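Local coordinates for zinc-binding protein TroA (PDB 1K0F) that binds zinc with high affinity and specificity in the periplasm of Treponema pallidum and delivers it to the membrane permease of the TroABC ABC transporter for import, at residues 86-89 with 90-93; 107-110 with 111-114. All blocks are in the same frame, centred on the assembly; numbering follows the deposited sequence.

Contact 1 (86-89 with 90-93); sequences IPVS and QRLS
The side chain of Q90 lies alongside the P87 ring, the two pointing the same way, and the amide nitrogen Q90 NE2 comes to rest near P87 CG, 3.6 Å away. NE2 probably also hydrogen-bonds to Y112 OH on helix 107-124, which would help keep the amide beside the proline. The Q90 and I86 side chains cross at about a right angle, CB of Q90 touching I86 CG2 at 4.0 Å. The backbone N of Q90 and the hydroxyl of S89 both point to P87 O, but that oxygen is placed with less certainty, and their bonds to it are correspondingly doubtful. Next along the chain, the backbone N of R91 donates to V88 O over 2.9 Å. This closes a type I turn with S89 and Q90 at its corners, a single 3-10 turn in the loop between strand 78-81, at the edge of the four-stranded parallel sheet, and the short strand 93-94. The R91 side chain then folds back across that turn: chi1 of -17° almost eclipses CG with the backbone N, bringing R91 CG to 3.4 Å from I86 CG2, and the chain is extended from there to NE. R91 NE donates to I86 O over 2.6 Å at a fairly straight 160°, the oxygen lying in the guanidinium plane, while NH2 adds a weak second bond to the same oxygen. Two N-H groups on one acceptor limit rotation of the guanidinium, and V88 CG2 sits over the centre of one of its faces, 3.3 Å from R91 CZ. R91 also makes a cation-pi contact with F99, and E84 is a long, weak ion-pair partner of NH1.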
ATOM      1  N   ILE A  86     -10.458 -10.935   1.672  1.00 23.79           N
ATOM      2  CA  ILE A  86     -11.389  -9.968   1.107  1.00 21.20           C
ATOM      3  C   ILE A  86     -12.298 -10.718   0.153  1.00 22.61           C
ATOM      4  O   ILE A  86     -11.827 -11.293  -0.829  1.00 21.88           O
ATOM      5  CB  ILE A  86     -10.628  -8.846   0.357  1.00 19.02           C
ATOM      6  CG1 ILE A  86     -10.294  -7.718   1.338  1.00 19.22           C
ATOM      7  CG2 ILE A  86     -11.457  -8.299  -0.779  1.00 15.86           C
ATOM      8  CD1 ILE A  86      -8.905  -7.126   1.195  1.00 16.98           C
ATOM      9  N   PRO A  87     -13.613 -10.742   0.439  1.00 22.80           N
ATOM     10  CA  PRO A  87     -14.528 -11.453  -0.454  1.00 23.82           C
ATOM     11  C   PRO A  87     -14.149 -11.108  -1.874  1.00 26.37           C
ATOM     12  O   PRO A  87     -14.392  -9.988  -2.311  1.00 28.38           O
ATOM     13  CB  PRO A  87     -15.897 -10.902  -0.083  1.00 24.58           C
ATOM     14  CG  PRO A  87     -15.759 -10.465   1.333  1.00 23.39           C
ATOM     15  CD  PRO A  87     -14.316 -10.122   1.577  1.00 23.03           C
ATOM     16  N   VAL A  88     -13.536 -12.059  -2.579  1.00 27.47           N
ATOM     17  CA  VAL A  88     -13.098 -11.833  -3.956  1.00 28.79           C
ATOM     18  C   VAL A  88     -13.952 -10.784  -4.649  1.00 29.10           C
ATOM     19  O   VAL A  88     -13.450  -9.979  -5.424  1.00 29.70           O
ATOM     20  CB  VAL A  88     -13.137 -13.128  -4.785  1.00 29.20           C
ATOM     21  CG1 VAL A  88     -13.178 -12.795  -6.267  1.00 26.72           C
ATOM     22  CG2 VAL A  88     -11.914 -13.982  -4.468  1.00 28.53           C
ATOM     23  N   SER A  89     -15.244 -10.798  -4.350  1.00 28.91           N
ATOM     24  CA  SER A  89     -16.186  -9.846  -4.915  1.00 29.91           C
ATOM     25  C   SER A  89     -15.648  -8.427  -4.902  1.00 31.61           C
ATOM     26  O   SER A  89     -15.710  -7.725  -5.909  1.00 34.47           O
ATOM     27  CB  SER A  89     -17.475  -9.855  -4.112  1.00 30.00           C
ATOM     28  OG  SER A  89     -17.229  -9.359  -2.808  1.00 27.88           O
ATOM     29  N   GLN A  90     -15.137  -8.009  -3.746  1.00 31.31           N
ATOM     30  CA  GLN A  90     -14.616  -6.655  -3.564  1.00 30.46           C
ATOM     31  C   GLN A  90     -13.239  -6.366  -4.131  1.00 29.27           C
ATOM     32  O   GLN A  90     -12.825  -5.213  -4.174  1.00 27.52           O
ATOM     33  CB  GLN A  90     -14.622  -6.294  -2.080  1.00 30.69           C
ATOM     34  CG  GLN A  90     -15.900  -5.626  -1.638  1.00 32.62           C
ATOM     35  CD  GLN A  90     -16.172  -5.811  -0.163  1.00 33.92           C
ATOM     36  OE1 GLN A  90     -16.325  -4.834   0.571  1.00 36.11           O
ATOM     37  NE2 GLN A  90     -16.241  -7.064   0.283  1.00 33.64           N
ATOM     38  N   ARG A  91     -12.522  -7.390  -4.564  1.00 29.28           N
ATOM     39  CA  ARG A  91     -11.195  -7.163  -5.118  1.00 31.62           C
ATOM     40  C   ARG A  91     -11.249  -6.797  -6.593  1.00 33.89           C
ATOM     41  O   ARG A  91     -11.733  -7.576  -7.409  1.00 35.31           O
ATOM     42  CB  ARG A  91     -10.332  -8.405  -4.948  1.00 32.19           C
ATOM     43  CG  ARG A  91     -10.846  -9.397  -3.936  1.00 32.02           C
ATOM     44  CD  ARG A  91     -10.019 -10.650  -4.020  1.00 34.03           C
ATOM     45  NE  ARG A  91     -10.177 -11.491  -2.848  1.00 33.09           N
ATOM     46  CZ  ARG A  91      -9.497 -12.610  -2.656  1.00 32.33           C
ATOM     47  NH1 ARG A  91      -8.615 -13.018  -3.563  1.00 31.92           N
ATOM     48  NH2 ARG A  91      -9.705 -13.325  -1.562  1.00 32.37           N
ATOM     49  N   LEU A  92     -10.755  -5.612  -6.939  1.00 36.89           N
ATOM     50  CA  LEU A  92     -10.757  -5.194  -8.335  1.00 40.03           C
ATOM     51  C   LEU A  92      -9.895  -6.182  -9.105  1.00 43.85           C
ATOM     52  O   LEU A  92      -8.957  -6.764  -8.558  1.00 43.38           O
ATOM     53  CB  LEU A  92     -10.167  -3.785  -8.504  1.00 37.92           C
ATOM     54  CG  LEU A  92     -10.742  -2.601  -7.725  1.00 36.52           C
ATOM     55  CD1 LEU A  92     -10.042  -1.321  -8.155  1.00 34.57           C
ATOM     56  CD2 LEU A  92     -12.221  -2.500  -7.969  1.00 33.82           C
ATOM     57  N   SER A  93     -10.229  -6.393 -10.369  1.00 49.15           N
ATOM     58  CA  SER A  93      -9.447  -7.292 -11.193  1.00 54.55           C
ATOM     59  C   SER A  93      -8.777  -6.475 -12.279  1.00 58.97           C
ATOM     60  O   SER A  93      -9.070  -5.286 -12.450  1.00 60.82           O
ATOM     61  CB  SER A  93     -10.327  -8.359 -11.839  1.00 54.34           C
ATOM     62  OG  SER A  93      -9.551  -9.193 -12.680  1.00 53.83           O
TER

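Contact 2 (107-110 with 111-114); sequences VKLW and SYSV
W110 and S113 meet in the first turns of helix 107-124, where the indole face receives a CH-pi contact. S113 CB stands 3.6 Å from the centroid of the six-membered ring of W110, 24° off its normal and offset toward the rim beside CZ3 and CE3. W110 CG lies anti to the backbone N (chi1 178°), which swings the indole along the helix to this neighbour and to V114. The V114 side chain crosses that of W110 at about a right angle, its CG2 packing 3.4 Å from W110 CD1. The alpha-helical bond from V114 N to W110 O, 2.9 Å long, ties the same two residues through their backbones. Earlier in the helix, the backbone bonds to V107 O, from W110 N and S111 N, are both weak. S111 OG donates to K108 O at 2.4 Å, very short for a hydrogen bond, so the length is doubtful. On another flank, L109 CD1 touches Y112 CE2 at 4.0 Å. In the next shell, Y260 meets the W110 ring with planes inclined at about 30°, and L143 of the long helix 129-156 packs on it. S113 OG, lying beside its own backbone N, bonds to S83 OG.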
ATOM      1  N   VAL A 107      -9.432   2.091   2.914  1.00 33.29           N
ATOM      2  CA  VAL A 107      -9.454   1.958   4.367  1.00 30.53           C
ATOM      3  C   VAL A 107     -10.546   1.042   4.882  1.00 31.28           C
ATOM      4  O   VAL A 107     -10.321   0.265   5.800  1.00 32.88           O
ATOM      5  CB  VAL A 107      -9.635   3.325   5.031  1.00 28.29           C
ATOM      6  CG1 VAL A 107      -9.631   3.172   6.524  1.00 28.29           C
ATOM      7  CG2 VAL A 107      -8.550   4.273   4.576  1.00 25.01           C
ATOM      8  N   LYS A 108     -11.729   1.139   4.288  1.00 31.94           N
ATOM      9  CA  LYS A 108     -12.865   0.329   4.703  1.00 33.77           C
ATOM     10  C   LYS A 108     -12.707  -1.149   4.351  1.00 33.30           C
ATOM     11  O   LYS A 108     -13.204  -2.026   5.055  1.00 33.04           O
ATOM     12  CB  LYS A 108     -14.136   0.882   4.058  1.00 37.27           C
ATOM     13  CG  LYS A 108     -15.340   0.945   4.982  1.00 41.14           C
ATOM     14  CD  LYS A 108     -16.552   0.250   4.359  1.00 45.00           C
ATOM     15  CE  LYS A 108     -17.620   1.249   3.922  1.00 45.73           C
ATOM     16  NZ  LYS A 108     -18.978   0.632   3.920  1.00 48.84           N
ATOM     17  N   LEU A 109     -12.022  -1.420   3.248  1.00 33.43           N
ATOM     18  CA  LEU A 109     -11.804  -2.790   2.795  1.00 32.41           C
ATOM     19  C   LEU A 109     -10.498  -3.337   3.356  1.00 32.06           C
ATOM     20  O   LEU A 109     -10.179  -4.515   3.194  1.00 33.03           O
ATOM     21  CB  LEU A 109     -11.774  -2.834   1.269  1.00 32.88           C
ATOM     22  CG  LEU A 109     -11.475  -4.183   0.616  1.00 33.91           C
ATOM     23  CD1 LEU A 109     -12.775  -4.947   0.400  1.00 35.09           C
ATOM     24  CD2 LEU A 109     -10.745  -3.957  -0.701  1.00 33.81           C
ATOM     25  N   TRP A 110      -9.745  -2.470   4.016  1.00 30.58           N
ATOM     26  CA  TRP A 110      -8.487  -2.870   4.613  1.00 30.15           C
ATOM     27  C   TRP A 110      -8.780  -3.382   6.011  1.00 31.08           C
ATOM     28  O   TRP A 110      -7.964  -4.077   6.608  1.00 29.55           O
ATOM     29  CB  TRP A 110      -7.538  -1.682   4.690  1.00 31.06           C
ATOM     30  CG  TRP A 110      -6.230  -1.992   5.345  1.00 28.51           C
ATOM     31  CD1 TRP A 110      -5.735  -1.439   6.488  1.00 27.50           C
ATOM     32  CD2 TRP A 110      -5.233  -2.904   4.867  1.00 27.86           C
ATOM     33  NE1 TRP A 110      -4.491  -1.949   6.754  1.00 27.58           N
ATOM     34  CE2 TRP A 110      -4.155  -2.851   5.781  1.00 26.58           C
ATOM     35  CE3 TRP A 110      -5.142  -3.760   3.764  1.00 28.97           C
ATOM     36  CZ2 TRP A 110      -2.999  -3.622   5.618  1.00 27.82           C
ATOM     37  CZ3 TRP A 110      -3.992  -4.531   3.603  1.00 28.56           C
ATOM     38  CH2 TRP A 110      -2.932  -4.452   4.528  1.00 27.11           C
ATOM     39  N   SER A 111      -9.952  -3.026   6.532  1.00 32.63           N
ATOM     40  CA  SER A 111     -10.356  -3.474   7.858  1.00 35.15           C
ATOM     41  C   SER A 111     -10.357  -4.999   7.842  1.00 37.10           C
ATOM     42  O   SER A 111     -10.197  -5.647   8.876  1.00 36.64           O
ATOM     43  CB  SER A 111     -11.756  -2.964   8.196  1.00 35.89           C
ATOM     44  OG  SER A 111     -12.219  -2.068   7.210  1.00 37.21           O
ATOM     45  N   TYR A 112     -10.552  -5.562   6.650  1.00 40.06           N
ATOM     46  CA  TYR A 112     -10.557  -7.010   6.471  1.00 41.79           C
ATOM     47  C   TYR A 112      -9.149  -7.514   6.803  1.00 40.68           C
ATOM     48  O   TYR A 112      -8.957  -8.289   7.740  1.00 41.50           O
ATOM     49  CB  TYR A 112     -10.904  -7.376   5.011  1.00 43.75           C
ATOM     50  CG  TYR A 112     -12.382  -7.373   4.657  1.00 46.25           C
ATOM     51  CD1 TYR A 112     -13.135  -8.555   4.690  1.00 46.53           C
ATOM     52  CD2 TYR A 112     -13.017  -6.198   4.242  1.00 47.08           C
ATOM     53  CE1 TYR A 112     -14.481  -8.561   4.315  1.00 46.35           C
ATOM     54  CE2 TYR A 112     -14.365  -6.197   3.865  1.00 47.63           C
ATOM     55  CZ  TYR A 112     -15.089  -7.383   3.905  1.00 46.54           C
ATOM     56  OH  TYR A 112     -16.414  -7.393   3.530  1.00 46.82           O
ATOM     57  N   SER A 113      -8.168  -7.056   6.033  1.00 38.46           N
ATOM     58  CA  SER A 113      -6.781  -7.460   6.233  1.00 36.24           C
ATOM     59  C   SER A 113      -6.286  -7.168   7.647  1.00 34.80           C
ATOM     60  O   SER A 113      -5.457  -7.903   8.183  1.00 36.34           O
ATOM     61  CB  SER A 113      -5.878  -6.759   5.220  1.00 35.35           C
ATOM     62  OG  SER A 113      -6.321  -7.013   3.907  1.00 34.71           O
ATOM     63  N   VAL A 114      -6.781  -6.091   8.248  1.00 32.78           N
ATOM     64  CA  VAL A 114      -6.370  -5.756   9.602  1.00 29.11           C
ATOM     65  C   VAL A 114      -7.030  -6.789  10.500  1.00 28.38           C
ATOM     66  O   VAL A 114      -6.429  -7.259  11.469  1.00 28.36           O
ATOM     67  CB  VAL A 114      -6.836  -4.351  10.006  1.00 28.43           C
ATOM     68  CG1 VAL A 114      -6.708  -4.179  11.511  1.00 28.74           C
ATOM     69  CG2 VAL A 114      -6.016  -3.300   9.277  1.00 26.14           C
TER

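Contact 1 is a surface turn in a loop, whereas contact 2 is buried within helix 107-124; their centres lie about 12 Å apart, on the same side of the chain's centre. The loop rests on the helix: P87 CD packs on Y112 CE1, Q90 CB on L109 CD1, and I86 CD1 reaches L109 O. Chemistry follows place. Residues 86-93 depend on a charged guanidinium bonded to a main-chain oxygen, while in residues 107-114 the W110 ring packs with S113 and V114, and W110 and V114 also touch helix 129-156. I86 and W110 lie about 10 and 8 Å, side chain to side chain, from the zinc ligand H102, whose site holds no zinc in this structure.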